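Local structure of NAD-dependent dehydrogenase (Rhizobium meliloti, 4Z0P) at residues L245-D259 against R271-A285. The protein reduces glyoxylate and hydroxypyruvate with NADPH as the hydride donor. Sequence-based numbering, arbitrary orientation.
With NDP (NADPH dihydro-nicotinamide-adenine-dinucleotide phosphate), chain H; OXD (oxalic acid), chain C.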
loop_
_atom_site.group_PDB
_atom_site.type_symbol
_atom_site.label_atom_id
_atom_site.label_comp_id
_atom_site.label_asym_id
_atom_site.label_seq_id
_atom_site.Cartn_x
_atom_site.Cartn_y
_atom_site.Cartn_z
ATOM N N LEU A 245 -20.316 13.601 -4.002
ATOM C CA LEU A 245 -20.483 14.429 -2.797
ATOM C C LEU A 245 -21.776 14.101 -2.025
ATOM O O LEU A 245 -21.734 13.969 -0.791
ATOM C CB LEU A 245 -20.429 15.911 -3.147
ATOM C CG LEU A 245 -19.058 16.418 -3.599
ATOM C CD1 LEU A 245 -19.160 17.758 -4.305
ATOM C CD2 LEU A 245 -18.127 16.515 -2.410
ATOM N N GLU A 246 -22.904 13.992 -2.736
ATOM C CA GLU A 246 -24.183 13.604 -2.123
ATOM C C GLU A 246 -24.072 12.272 -1.398
ATOM O O GLU A 246 -24.563 12.122 -0.279
ATOM C CB GLU A 246 -25.287 13.466 -3.178
ATOM C CG GLU A 246 -25.876 14.774 -3.646
ATOM C CD GLU A 246 -27.292 14.605 -4.151
ATOM O OE1 GLU A 246 -28.124 15.482 -3.842
ATOM O OE2 GLU A 246 -27.561 13.593 -4.846
ATOM N N CYS A 247 -23.408 11.316 -2.048
ATOM C CA CYS A 247 -23.272 9.980 -1.492
ATOM C C CYS A 247 -22.306 9.914 -0.322
ATOM O O CYS A 247 -22.521 9.121 0.589
ATOM C CB CYS A 247 -22.860 8.988 -2.563
ATOM S SG CYS A 247 -24.194 8.646 -3.738
ATOM N N LEU A 248 -21.241 10.712 -0.337
ATOM C CA LEU A 248 -20.385 10.823 0.834
ATOM C C LEU A 248 -21.119 11.454 2.012
ATOM O O LEU A 248 -20.997 11.005 3.169
ATOM C CB LEU A 248 -19.115 11.623 0.501
ATOM C CG LEU A 248 -18.127 10.917 -0.431
ATOM C CD1 LEU A 248 -17.162 11.914 -1.058
ATOM C CD2 LEU A 248 -17.375 9.796 0.301
ATOM N N ASP A 249 -21.885 12.505 1.723
ATOM C CA ASP A 249 -22.658 13.191 2.770
ATOM C C ASP A 249 -23.675 12.261 3.449
ATOM O O ASP A 249 -23.863 12.313 4.655
ATOM C CB ASP A 249 -23.353 14.426 2.194
ATOM C CG ASP A 249 -22.403 15.584 1.966
ATOM O OD1 ASP A 249 -21.245 15.569 2.430
ATOM O OD2 ASP A 249 -22.825 16.528 1.311
ATOM N N SER A 250 -24.321 11.416 2.671
ATOM C CA SER A 250 -25.374 10.552 3.178
ATOM C C SER A 250 -24.836 9.252 3.755
ATOM O O SER A 250 -25.539 8.591 4.489
ATOM C CB SER A 250 -26.352 10.214 2.062
ATOM O OG SER A 250 -25.748 9.352 1.123
ATOM N N GLY A 251 -23.613 8.877 3.387
ATOM C CA GLY A 251 -23.024 7.630 3.822
ATOM C C GLY A 251 -23.190 6.490 2.837
ATOM O O GLY A 251 -22.700 5.385 3.109
ATOM N N VAL A 252 -23.830 6.736 1.695
ATOM C CA VAL A 252 -23.916 5.742 0.614
ATOM C C VAL A 252 -22.497 5.338 0.183
ATOM O O VAL A 252 -22.231 4.163 -0.048
ATOM C CB VAL A 252 -24.761 6.225 -0.577
ATOM C CG1 VAL A 252 -24.616 5.278 -1.758
ATOM C CG2 VAL A 252 -26.242 6.290 -0.174
ATOM N N LEU A 253 -21.597 6.316 0.103
ATOM C CA LEU A 253 -20.167 6.044 0.004
ATOM C C LEU A 253 -19.509 6.326 1.338
ATOM O O LEU A 253 -19.737 7.372 1.941
ATOM C CB LEU A 253 -19.501 6.924 -1.049
ATOM C CG LEU A 253 -19.807 6.604 -2.515
ATOM C CD1 LEU A 253 -19.174 7.658 -3.415
ATOM C CD2 LEU A 253 -19.281 5.226 -2.883
ATOM N N GLY A 254 -18.686 5.388 1.795
ATOM C CA GLY A 254 -17.993 5.528 3.074
ATOM C C GLY A 254 -16.721 6.346 2.942
ATOM O O GLY A 254 -16.203 6.882 3.932
ATOM N N GLY A 255 -16.210 6.438 1.722
ATOM C CA GLY A 255 -15.007 7.200 1.442
ATOM C C GLY A 255 -14.654 7.129 -0.014
ATOM O O GLY A 255 -15.289 6.410 -0.795
ATOM N N ALA A 256 -13.615 7.877 -0.394
ATOM C CA ALA A 256 -13.174 7.885 -1.779
ATOM C C ALA A 256 -11.702 8.249 -1.907
ATOM O O ALA A 256 -11.150 8.901 -1.027
ATOM C CB ALA A 256 -14.013 8.855 -2.600
ATOM N N SER A 257 -11.087 7.783 -2.992
ATOM C CA SER A 257 -9.770 8.266 -3.437
ATOM C C SER A 257 -9.938 8.751 -4.860
ATOM O O SER A 257 -10.299 7.964 -5.748
ATOM C CB SER A 257 -8.727 7.153 -3.406
ATOM O OG SER A 257 -8.461 6.737 -2.059
ATOM N N LEU A 258 -9.699 10.040 -5.075
ATOM C CA LEU A 258 -9.858 10.636 -6.405
ATOM C C LEU A 258 -8.534 11.222 -6.851
ATOM O O LEU A 258 -7.994 12.131 -6.196
ATOM C CB LEU A 258 -10.947 11.722 -6.406
ATOM C CG LEU A 258 -12.336 11.228 -5.935
ATOM C CD1 LEU A 258 -13.296 12.401 -5.804
ATOM C CD2 LEU A 258 -12.891 10.175 -6.902
ATOM N N ASP A 259 -8.026 10.714 -7.974
ATOM C CA ASP A 259 -6.843 11.250 -8.642
ATOM C C ASP A 259 -7.205 12.132 -9.824
ATOM O O ASP A 259 -6.346 12.831 -10.363
ATOM C CB ASP A 259 -5.960 10.117 -9.158
ATOM C CG ASP A 259 -4.584 10.605 -9.614
ATOM O OD1 ASP A 259 -3.847 11.279 -8.814
ATOM O OD2 ASP A 259 -4.236 10.318 -10.792
ATOM N N ARG A 271 -15.248 21.188 -2.480
ATOM C CA ARG A 271 -15.382 20.510 -1.200
ATOM C C ARG A 271 -14.418 19.339 -1.014
ATOM O O ARG A 271 -14.148 18.967 0.124
ATOM C CB ARG A 271 -16.812 20.013 -1.017
ATOM C CG ARG A 271 -17.817 21.147 -0.800
ATOM C CD ARG A 271 -19.191 20.563 -0.507
ATOM N NE ARG A 271 -19.138 19.749 0.709
ATOM C CZ ARG A 271 -19.943 18.728 1.003
ATOM N NH1 ARG A 271 -20.891 18.344 0.164
ATOM N NH2 ARG A 271 -19.783 18.085 2.156
ATOM N N PHE A 272 -13.912 18.756 -2.098
ATOM C CA PHE A 272 -13.146 17.518 -1.976
ATOM C C PHE A 272 -11.875 17.702 -1.143
ATOM O O PHE A 272 -11.452 16.772 -0.480
ATOM C CB PHE A 272 -12.782 16.929 -3.328
ATOM C CG PHE A 272 -13.930 16.317 -4.073
ATOM C CD1 PHE A 272 -14.675 15.277 -3.511
ATOM C CD2 PHE A 272 -14.234 16.733 -5.341
ATOM C CE1 PHE A 272 -15.694 14.696 -4.207
ATOM C CE2 PHE A 272 -15.279 16.173 -6.050
ATOM C CZ PHE A 272 -16.025 15.163 -5.471
ATOM N N TRP A 273 -11.263 18.886 -1.188
ATOM C CA TRP A 273 -10.017 19.120 -0.470
ATOM C C TRP A 273 -10.130 18.863 1.030
ATOM O O TRP A 273 -9.155 18.440 1.653
ATOM C CB TRP A 273 -9.515 20.538 -0.682
ATOM C CG TRP A 273 -9.214 20.955 -2.114
ATOM C CD1 TRP A 273 -9.920 21.837 -2.877
ATOM C CD2 TRP A 273 -8.091 20.560 -2.907
ATOM N NE1 TRP A 273 -9.319 22.011 -4.088
ATOM C CE2 TRP A 273 -8.191 21.241 -4.147
ATOM C CE3 TRP A 273 -7.019 19.699 -2.701
ATOM C CZ2 TRP A 273 -7.260 21.086 -5.158
ATOM C CZ3 TRP A 273 -6.070 19.556 -3.716
ATOM C CH2 TRP A 273 -6.192 20.239 -4.923
ATOM N N ASP A 274 -11.278 19.188 1.613
ATOM C CA ASP A 274 -11.464 19.168 3.070
ATOM C C ASP A 274 -12.310 18.010 3.587
ATOM O O ASP A 274 -12.631 17.996 4.773
ATOM C CB ASP A 274 -12.152 20.461 3.530
ATOM C CG ASP A 274 -11.294 21.704 3.346
ATOM O OD1 ASP A 274 -10.056 21.623 3.404
ATOM O OD2 ASP A 274 -11.892 22.790 3.182
ATOM N N MET A 275 -12.675 17.043 2.750
ATOM C CA MET A 275 -13.576 16.032 3.240
ATOM C C MET A 275 -12.868 14.938 3.974
ATOM O O MET A 275 -11.809 14.502 3.557
ATOM C CB MET A 275 -14.412 15.512 2.134
ATOM C CG MET A 275 -15.479 16.529 1.884
ATOM S SD MET A 275 -16.228 16.096 0.365
ATOM C CE MET A 275 -17.412 14.899 0.985
ATOM N N PRO A 276 -13.464 14.510 5.106
ATOM C CA PRO A 276 -12.704 13.662 6.016
ATOM C C PRO A 276 -12.349 12.263 5.490
ATOM O O PRO A 276 -11.359 11.689 5.941
ATOM C CB PRO A 276 -13.594 13.603 7.261
ATOM C CG PRO A 276 -14.984 13.833 6.766
ATOM C CD PRO A 276 -14.839 14.773 5.599
ATOM N N ASN A 277 -13.113 11.717 4.544
ATOM C CA ASN A 277 -12.782 10.383 4.019
ATOM C C ASN A 277 -12.541 10.399 2.509
ATOM O O ASN A 277 -12.762 9.388 1.852
ATOM C CB ASN A 277 -13.853 9.355 4.404
ATOM C CG ASN A 277 -13.941 9.135 5.904
ATOM O OD1 ASN A 277 -12.950 8.762 6.540
ATOM N ND2 ASN A 277 -15.129 9.356 6.484
ATOM N N VAL A 278 -12.031 11.520 1.994
ATOM C CA VAL A 278 -11.595 11.637 0.608
ATOM C C VAL A 278 -10.125 11.937 0.536
ATOM O O VAL A 278 -9.642 12.870 1.188
ATOM C CB VAL A 278 -12.344 12.739 -0.178
ATOM C CG1 VAL A 278 -11.871 12.753 -1.624
ATOM C CG2 VAL A 278 -13.848 12.477 -0.145
ATOM N N TYR A 279 -9.409 11.142 -0.261
ATOM C CA TYR A 279 -8.014 11.399 -0.579
ATOM C C TYR A 279 -7.895 12.016 -1.951
ATOM O O TYR A 279 -8.323 11.416 -2.931
ATOM C CB TYR A 279 -7.204 10.121 -0.602
ATOM C CG TYR A 279 -7.124 9.418 0.720
ATOM C CD1 TYR A 279 -6.317 9.905 1.730
ATOM C CD2 TYR A 279 -7.902 8.317 0.988
ATOM C CE1 TYR A 279 -6.215 9.255 2.942
ATOM C CE2 TYR A 279 -7.848 7.657 2.216
ATOM C CZ TYR A 279 -7.002 8.132 3.201
ATOM O OH TYR A 279 -6.918 7.473 4.388
ATOM N N VAL A 280 -7.336 13.213 -2.030
ATOM C CA VAL A 280 -7.166 13.903 -3.322
ATOM C C VAL A 280 -5.693 13.878 -3.727
ATOM O O VAL A 280 -4.829 14.290 -2.952
ATOM C CB VAL A 280 -7.616 15.390 -3.229
ATOM C CG1 VAL A 280 -7.254 16.191 -4.474
ATOM C CG2 VAL A 280 -9.103 15.467 -2.937
ATOM N N THR A 281 -5.430 13.441 -4.953
ATOM C CA THR A 281 -4.131 13.586 -5.573
ATOM C C THR A 281 -4.286 14.269 -6.919
ATOM O O THR A 281 -5.329 14.122 -7.574
ATOM C CB THR A 281 -3.352 12.247 -5.675
ATOM O OG1 THR A 281 -4.182 11.212 -6.250
ATOM C CG2 THR A 281 -2.812 11.826 -4.312
ATOM N N PRO A 282 -3.262 15.048 -7.328
ATOM C CA PRO A 282 -3.446 15.939 -8.499
ATOM C C PRO A 282 -3.094 15.282 -9.835
ATOM O O PRO A 282 -2.168 15.711 -10.542
ATOM C CB PRO A 282 -2.527 17.100 -8.154
ATOM C CG PRO A 282 -1.393 16.438 -7.395
ATOM C CD PRO A 282 -2.102 15.461 -6.512
ATOM N N HIS A 283 -3.827 14.231 -10.169
ATOM C CA HIS A 283 -3.625 13.484 -11.412
ATOM C C HIS A 283 -2.175 13.017 -11.549
ATOM O O HIS A 283 -1.463 13.323 -12.517
ATOM C CB HIS A 283 -4.112 14.288 -12.599
ATOM C CG HIS A 283 -4.325 13.473 -13.831
ATOM N ND1 HIS A 283 -5.254 13.825 -14.780
ATOM C CD2 HIS A 283 -3.738 12.339 -14.283
ATOM C CE1 HIS A 283 -5.229 12.952 -15.767
ATOM N NE2 HIS A 283 -4.323 12.040 -15.488
ATOM N N VAL A 284 -1.753 12.286 -10.526
ATOM C CA VAL A 284 -0.410 11.735 -10.397
ATOM C C VAL A 284 -0.399 10.216 -10.133
ATOM O O VAL A 284 0.611 9.652 -9.677
ATOM C CB VAL A 284 0.391 12.471 -9.288
ATOM C CG1 VAL A 284 0.763 13.875 -9.737
ATOM C CG2 VAL A 284 -0.355 12.499 -7.947
ATOM N N ALA A 285 -1.500 9.507 -10.414
ATOM C CA ALA A 285 -1.532 8.091 -10.056
ATOM C C ALA A 285 -0.426 7.327 -10.798
ATOM O O ALA A 285 0.241 6.487 -10.204
ATOM C CB ALA A 285 -2.894 7.473 -10.333
HETATM P PA NDP H . -6.602 -0.169 -21.912
HETATM O O1A NDP H . -7.081 0.277 -23.285
HETATM O O2A NDP H . -5.528 -1.203 -21.860
HETATM O O5B NDP H . -7.880 -0.720 -21.155
HETATM C C5B NDP H . -9.146 -0.097 -21.183
HETATM C C4B NDP H . -10.143 -1.040 -20.565
HETATM O O4B NDP H . -11.373 -0.328 -20.449
HETATM C C3B NDP H . -10.435 -2.282 -21.405
HETATM O O3B NDP H . -10.634 -3.370 -20.510
HETATM C C2B NDP H . -11.727 -1.923 -22.108
HETATM O O2B NDP H . -12.544 -3.024 -22.456
HETATM C C1B NDP H . -12.397 -1.123 -21.022
HETATM N N9A NDP H . -13.472 -0.297 -21.596
HETATM C C8A NDP H . -13.403 0.757 -22.434
HETATM N N7A NDP H . -14.575 1.262 -22.747
HETATM C C5A NDP H . -15.462 0.480 -22.062
HETATM C C6A NDP H . -16.869 0.471 -21.979
HETATM N N6A NDP H . -17.645 1.370 -22.629
HETATM N N1A NDP H . -17.465 -0.468 -21.192
HETATM C C2A NDP H . -16.693 -1.356 -20.548
HETATM N N3A NDP H . -15.360 -1.450 -20.560
HETATM C C4A NDP H . -14.799 -0.485 -21.336
HETATM O O3 NDP H . -6.211 1.208 -21.162
HETATM P PN NDP H . -5.144 1.260 -19.941
HETATM O O1N NDP H . -5.454 0.200 -18.938
HETATM O O2N NDP H . -3.758 1.371 -20.470
HETATM O O5D NDP H . -5.500 2.717 -19.407
HETATM C C5D NDP H . -6.789 2.964 -18.881
HETATM C C4D NDP H . -6.997 4.452 -18.644
HETATM O O4D NDP H . -6.299 4.873 -17.469
HETATM C C3D NDP H . -6.459 5.397 -19.710
HETATM O O3D NDP H . -7.362 5.470 -20.832
HETATM C C2D NDP H . -6.309 6.734 -19.011
HETATM O O2D NDP H . -7.514 7.510 -19.144
HETATM C C1D NDP H . -6.156 6.283 -17.536
HETATM N N1N NDP H . -4.863 6.658 -16.959
HETATM C C2N NDP H . -4.789 7.542 -15.888
HETATM C C3N NDP H . -3.598 7.889 -15.324
HETATM C C7N NDP H . -3.492 8.714 -14.076
HETATM O O7N NDP H . -2.381 9.207 -13.797
HETATM N N7N NDP H . -4.554 8.917 -13.327
HETATM C C4N NDP H . -2.340 7.361 -15.906
HETATM C C5N NDP H . -2.512 6.442 -17.059
HETATM C C6N NDP H . -3.702 6.108 -17.521
HETATM P P2B NDP H . -12.161 -3.991 -23.684
HETATM O O1X NDP H . -10.988 -4.784 -23.168
HETATM O O2X NDP H . -13.425 -4.819 -23.831
HETATM O O3X NDP H . -11.849 -3.121 -24.844
HETATM C C1 OXD C . -2.181 9.162 -18.856
HETATM C C2 OXD C . -2.396 10.155 -17.809
HETATM O O3 OXD C . -1.074 8.574 -18.952
HETATM O O4 OXD C . -1.439 10.822 -17.390
HETATM O O5 OXD C . -3.122 8.938 -19.645
HETATM O O6 OXD C . -3.537 10.328 -17.355
#
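Asp259 spends both carboxylate oxygens on the 281-285 loop and the cofactor. A chi1 of -169° turns the carboxylate away from the backbone N and into that loop. Asp259 OD1 takes the Thr281 hydroxyl, OG1, at 2.6 Å on its anti side and Val284 N at 2.9 Å with its syn lone pair. Asp259 OD2 accepts Ala285 N from above the carboxylate plane and, at 2.9 Å and nearly straight (171°), the nicotinamide amide N7N of NADPH. Replacing Asp259 by an alanine is likely to strip the acceptor from the Thr281 hydroxyl, the Val284 and Ala285 N-H groups and the nicotinamide amide, leaving the loop less firmly set. Next along, His283 NE2 donates to oxalate O6 at 2.7 Å, edge-on to the ring, while Glu264 holds its ND1. Upstream, strands 255-258 and 278-280 pair in parallel, from Ala256 N to Asn277 O (2.8 Å) through Thr281 N to Leu258 O. Leu258 CD1 sits over one face of the Phe272 ring, 3.9 Å from its centroid. Arg271 forms an end-on salt bridge with Asp249 of helix 241-250, NH1 to OD2 and NH2 to OD1, both 2.9 Å. The two strands close one edge of the parallel Rossmann-type sheet, and the loops after their C-terminal ends supply part of the nicotinamide and oxalate site, as in D-2-hydroxyacid dehydrogenases.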